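Local coordinates for membrane protein, putative (Geobacter sulfurreducens PCA, PDB 2QYB) that is a putative membrane protein of the sodium:solute symporter family that may have transporter and phosphatase activity, represented here by its GAF domain, at residues Q19-M22 against D23-N27; Q91-K95 against P96-E100. All blocks are in the same frame, centred on the assembly; numbering follows the deposited sequence.

Interaction 1: Q19-M22 against D23-N27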
loop_
_atom_site.group_PDB
_atom_site.type_symbol
_atom_site.label_atom_id
_atom_site.label_comp_id
_atom_site.label_asym_id
_atom_site.label_seq_id
_atom_site.Cartn_x
_atom_site.Cartn_y
_atom_site.Cartn_z
ATOM N N GLN A 19 8.284 1.082 -2.721
ATOM C CA GLN A 19 6.897 1.182 -2.235
ATOM C C GLN A 19 6.737 1.165 -0.708
ATOM O O GLN A 19 5.987 1.961 -0.139
ATOM C CB GLN A 19 6.102 0.037 -2.823
ATOM C CG GLN A 19 4.626 0.145 -2.614
ATOM C CD GLN A 19 3.987 1.322 -3.390
ATOM O OE1 GLN A 19 4.023 1.365 -4.637
ATOM N NE2 GLN A 19 3.392 2.274 -2.639
ATOM N N ILE A 20 7.415 0.221 -0.076
ATOM C CA ILE A 20 7.374 -0.005 1.363
ATOM C C ILE A 20 8.032 1.152 2.098
ATOM O O ILE A 20 7.534 1.599 3.133
ATOM C CB ILE A 20 8.123 -1.327 1.742
ATOM C CG1 ILE A 20 7.387 -2.555 1.161
ATOM C CG2 ILE A 20 8.273 -1.439 3.271
ATOM C CD1 ILE A 20 8.249 -3.846 1.000
ATOM N N ILE A 21 9.151 1.635 1.559
ATOM C CA ILE A 21 9.776 2.822 2.076
ATOM C C ILE A 21 8.743 3.975 2.080
ATOM O O ILE A 21 8.518 4.606 3.136
ATOM C CB ILE A 21 11.060 3.170 1.265
ATOM C CG1 ILE A 21 12.240 2.274 1.668
ATOM C CG2 ILE A 21 11.515 4.610 1.488
ATOM C CD1 ILE A 21 13.416 2.378 0.701
HETATM N N MSE A 22 8.089 4.227 0.931
HETATM C CA MSE A 22 7.132 5.356 0.818
HETATM C C MSE A 22 5.978 5.183 1.756
HETATM O O MSE A 22 5.663 6.068 2.521
HETATM C CB MSE A 22 6.572 5.516 -0.581
HETATM C CG MSE A 22 7.615 5.793 -1.606
HETATM SE SE MSE A 22 6.941 6.255 -3.438
HETATM C CE MSE A 22 6.064 4.559 -4.002
ATOM N N ASP A 23 5.330 4.034 1.683
ATOM C CA ASP A 23 4.199 3.758 2.573
ATOM C C ASP A 23 4.542 3.926 4.058
ATOM O O ASP A 23 3.728 4.426 4.803
ATOM C CB ASP A 23 3.653 2.333 2.315
ATOM C CG ASP A 23 2.783 2.235 1.018
ATOM O OD1 ASP A 23 2.741 3.149 0.176
ATOM O OD2 ASP A 23 2.127 1.215 0.842
ATOM N N ASP A 24 5.713 3.438 4.484
ATOM C CA ASP A 24 6.117 3.516 5.909
ATOM C C ASP A 24 6.328 4.956 6.289
ATOM O O ASP A 24 5.960 5.389 7.363
ATOM C CB ASP A 24 7.426 2.738 6.212
ATOM C CG ASP A 24 7.259 1.233 6.173
ATOM O OD1 ASP A 24 6.094 0.756 6.087
ATOM O OD2 ASP A 24 8.309 0.521 6.217
ATOM N N LEU A 25 6.940 5.719 5.401
ATOM C CA LEU A 25 7.184 7.127 5.714
ATOM C C LEU A 25 5.903 7.904 5.895
ATOM O O LEU A 25 5.768 8.625 6.843
ATOM C CB LEU A 25 8.135 7.777 4.686
ATOM C CG LEU A 25 9.625 7.380 4.939
ATOM C CD1 LEU A 25 10.553 7.683 3.758
ATOM C CD2 LEU A 25 10.191 8.009 6.218
ATOM N N LEU A 26 4.938 7.730 5.005
ATOM C CA LEU A 26 3.633 8.411 5.167
ATOM C C LEU A 26 2.904 7.957 6.450
ATOM O O LEU A 26 2.372 8.773 7.167
ATOM C CB LEU A 26 2.718 8.171 3.980
ATOM C CG LEU A 26 3.140 8.590 2.576
ATOM C CD1 LEU A 26 1.974 8.317 1.491
ATOM C CD2 LEU A 26 3.631 10.038 2.557
ATOM N N ASN A 27 2.877 6.653 6.724
ATOM C CA ASN A 27 2.332 6.124 8.000
ATOM C C ASN A 27 2.991 6.762 9.211
ATOM O O ASN A 27 2.330 7.114 10.171
ATOM C CB ASN A 27 2.502 4.604 8.082
ATOM C CG ASN A 27 1.670 3.815 6.986
ATOM O OD1 ASN A 27 0.664 4.301 6.427
ATOM N ND2 ASN A 27 2.090 2.579 6.729
#
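The amide of Q19 and the carboxylate of D23 are turned 64° against each other, and the amide meets the carboxylate from above its plane. NE2 of Q19 gives a hydrogen bond of 3.0 Å to OD1 of D23, with the N-H somewhat bent. OD1 lies in the plane of the amide, while NE2 stands 48° out of the carboxylate plane. Q19 reaches it with CG anti to its backbone N (chi1 -170°), and the bend at chi2 turns NE2 to face the carboxylate one turn on. Both groups have second partners on strand 49-56: NE2 also bonds R52 O, and OD1 is hydrogen-bonded to S53 OG, so the pair is tied down from the sheet side. In the backbone, D23 N bonds Q19 O at 2.8 Å, one of four i to i+4 bonds joining 19-22 to 23-26; the ladder continues with N27 N on D23 O. The segment is a little over two turns of helix 10-32, which packs with helix 139-158 against the antiparallel sheet of the GAF domain. On its buried side M22, a selenomethionine, touches I40 and L152, and L26 rests on A38, I40 and S53. Elsewhere round the helix, I20 and D24 run alongside in the same direction, with CG2 of I20 3.5 Å from OD2 of D24. CG2 of I21, on the surface, meets CD1 of L25 at 3.9 Å, and L25 also leans on L148. Q19 and M22 both pack on L16 of the second subunit, and I20 on R52 of that subunit.

Interaction 2: Q91-K95 against P96-E100; sequences QYMTK and PLTRE
Q91 O is gripped side-on by two nitrogens of R99: NE bonds it at 3.0 Å and NH2 at 3.2 Å, the two N-H groups bent at 156° and 144°. The oxygen lies in the guanidinium plane, at its edge, but the two donors meet the carbonyl differently: NH2 is near the carbonyl plane, whereas NE stands well above it. Sharing one acceptor fixes how the guanidinium is rotated. R99 spans the gap because its chain is extended from CG to NE, with CG anti to the backbone N (chi1 169°). At its root, R99 N bonds K95 O at 2.8 Å, the opening i to i+4 bond of helix 96-104. K95 is the N-cap residue and P96 starts the helix; the R99 side chain ties the loop that follows strand 85-87, at Q91, to this first turn. Within this bend of the GAF domain M93, a buried selenomethionine, fills the inside: its SE passes 3.8 Å from CA of R99, and its CE, bent round at chi3, comes 4.1 Å from CG2 of T98. The side chains of M93 and T98 cross at about a right angle. CB of K95 lies 3.8 Å from CB of T98, while the lysine chain turns off so that NZ bonds E72 O. Y74 of helix 74-81 touches both M93 and K95, and M102, a turn further along helix 96-104, packs on M93.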
loop_
_atom_site.group_PDB
_atom_site.type_symbol
_atom_site.label_atom_id
_atom_site.label_comp_id
_atom_site.label_asym_id
_atom_site.label_seq_id
_atom_site.Cartn_x
_atom_site.Cartn_y
_atom_site.Cartn_z
ATOM N N GLN A 91 -11.298 27.913 4.794
ATOM C CA GLN A 91 -12.387 28.879 4.729
ATOM C C GLN A 91 -12.025 30.111 3.890
ATOM O O GLN A 91 -12.906 30.807 3.445
ATOM C CB GLN A 91 -12.938 29.261 6.122
ATOM C CG GLN A 91 -12.157 30.331 6.843
ATOM C CD GLN A 91 -12.759 30.754 8.222
ATOM O OE1 GLN A 91 -13.934 31.139 8.320
ATOM N NE2 GLN A 91 -11.917 30.736 9.275
ATOM N N TYR A 92 -10.733 30.338 3.634
ATOM C CA TYR A 92 -10.245 31.573 3.000
ATOM C C TYR A 92 -9.623 31.375 1.638
ATOM O O TYR A 92 -8.994 32.269 1.099
ATOM C CB TYR A 92 -9.234 32.288 3.941
ATOM C CG TYR A 92 -9.826 32.632 5.290
ATOM C CD1 TYR A 92 -11.119 33.173 5.394
ATOM C CD2 TYR A 92 -9.091 32.450 6.461
ATOM C CE1 TYR A 92 -11.669 33.482 6.626
ATOM C CE2 TYR A 92 -9.616 32.762 7.694
ATOM C CZ TYR A 92 -10.918 33.267 7.766
ATOM O OH TYR A 92 -11.451 33.576 8.976
HETATM N N MSE A 93 -9.831 30.221 1.054
HETATM C CA MSE A 93 -9.466 29.981 -0.346
HETATM C C MSE A 93 -10.278 30.822 -1.294
HETATM O O MSE A 93 -11.445 31.122 -1.036
HETATM C CB MSE A 93 -9.757 28.535 -0.703
HETATM C CG MSE A 93 -8.898 27.520 0.002
HETATM SE SE MSE A 93 -9.579 25.759 -0.392
HETATM C CE MSE A 93 -8.747 25.568 -2.122
ATOM N N THR A 94 -9.668 31.158 -2.423
ATOM C CA THR A 94 -10.315 31.961 -3.446
ATOM C C THR A 94 -10.965 31.132 -4.606
ATOM O O THR A 94 -11.541 31.718 -5.517
ATOM C CB THR A 94 -9.291 32.973 -4.042
ATOM O OG1 THR A 94 -8.263 32.255 -4.726
ATOM C CG2 THR A 94 -8.642 33.812 -2.931
ATOM N N LYS A 95 -10.864 29.801 -4.579
ATOM C CA LYS A 95 -11.530 28.967 -5.564
ATOM C C LYS A 95 -12.828 28.465 -4.932
ATOM O O LYS A 95 -12.818 27.593 -4.057
ATOM C CB LYS A 95 -10.653 27.793 -5.946
ATOM C CG LYS A 95 -9.575 28.102 -6.952
ATOM C CD LYS A 95 -8.521 27.014 -6.967
ATOM C CE LYS A 95 -7.256 27.489 -7.719
ATOM N NZ LYS A 95 -7.551 27.815 -9.158
ATOM N N PRO A 96 -13.956 29.049 -5.340
ATOM C CA PRO A 96 -15.137 28.801 -4.520
ATOM C C PRO A 96 -15.731 27.389 -4.591
ATOM O O PRO A 96 -16.155 26.873 -3.567
ATOM C CB PRO A 96 -16.129 29.881 -4.974
ATOM C CG PRO A 96 -15.612 30.415 -6.295
ATOM C CD PRO A 96 -14.193 29.984 -6.456
ATOM N N LEU A 97 -15.773 26.765 -5.763
ATOM C CA LEU A 97 -16.286 25.391 -5.846
ATOM C C LEU A 97 -15.331 24.384 -5.198
ATOM O O LEU A 97 -15.747 23.509 -4.462
ATOM C CB LEU A 97 -16.553 24.976 -7.302
ATOM C CG LEU A 97 -17.007 23.510 -7.357
ATOM C CD1 LEU A 97 -18.454 23.368 -6.759
ATOM C CD2 LEU A 97 -16.883 22.990 -8.742
ATOM N N THR A 98 -14.057 24.511 -5.522
ATOM C CA THR A 98 -13.024 23.688 -4.955
ATOM C C THR A 98 -13.067 23.809 -3.426
ATOM O O THR A 98 -13.177 22.809 -2.729
ATOM C CB THR A 98 -11.633 24.118 -5.509
ATOM O OG1 THR A 98 -11.660 24.134 -6.953
ATOM C CG2 THR A 98 -10.515 23.215 -4.989
ATOM N N ARG A 99 -13.040 25.032 -2.911
ATOM C CA ARG A 99 -13.225 25.258 -1.476
ATOM C C ARG A 99 -14.436 24.524 -0.934
ATOM O O ARG A 99 -14.350 23.778 0.049
ATOM C CB ARG A 99 -13.409 26.740 -1.217
ATOM C CG ARG A 99 -13.868 27.132 0.172
ATOM C CD ARG A 99 -14.170 28.622 0.130
ATOM N NE ARG A 99 -14.500 29.191 1.418
ATOM C CZ ARG A 99 -15.715 29.168 1.993
ATOM N NH1 ARG A 99 -16.748 28.573 1.385
ATOM N NH2 ARG A 99 -15.906 29.752 3.200
ATOM N N GLU A 100 -15.574 24.711 -1.588
ATOM C CA GLU A 100 -16.773 24.043 -1.132
ATOM C C GLU A 100 -16.595 22.500 -1.108
ATOM O O GLU A 100 -17.000 21.840 -0.148
ATOM C CB GLU A 100 -17.955 24.479 -2.007
ATOM C CG GLU A 100 -19.300 23.982 -1.550
ATOM C CD GLU A 100 -19.682 24.478 -0.165
ATOM O OE1 GLU A 100 -19.231 25.589 0.245
ATOM O OE2 GLU A 100 -20.457 23.743 0.503
#

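In the fold
Interactions 1 and 2 are local contacts at opposite sides of the chain's centre, within one GAF domain; their centres are 31 Å apart and their nearest atoms about 20 Å, so they do not touch. Interaction 1 comes first in the chain, on helix 10-32 along the sheet, and takes part in the contact with the second subunit. Interaction 2 comes later, and the other subunit does not reach its two segments. Across the five-stranded antiparallel sheet the strands run 49-56, 37-43, 124-130, 109-115, 85-87: interaction 1 touches the first two, whereas interaction 2 follows the last, at the other edge.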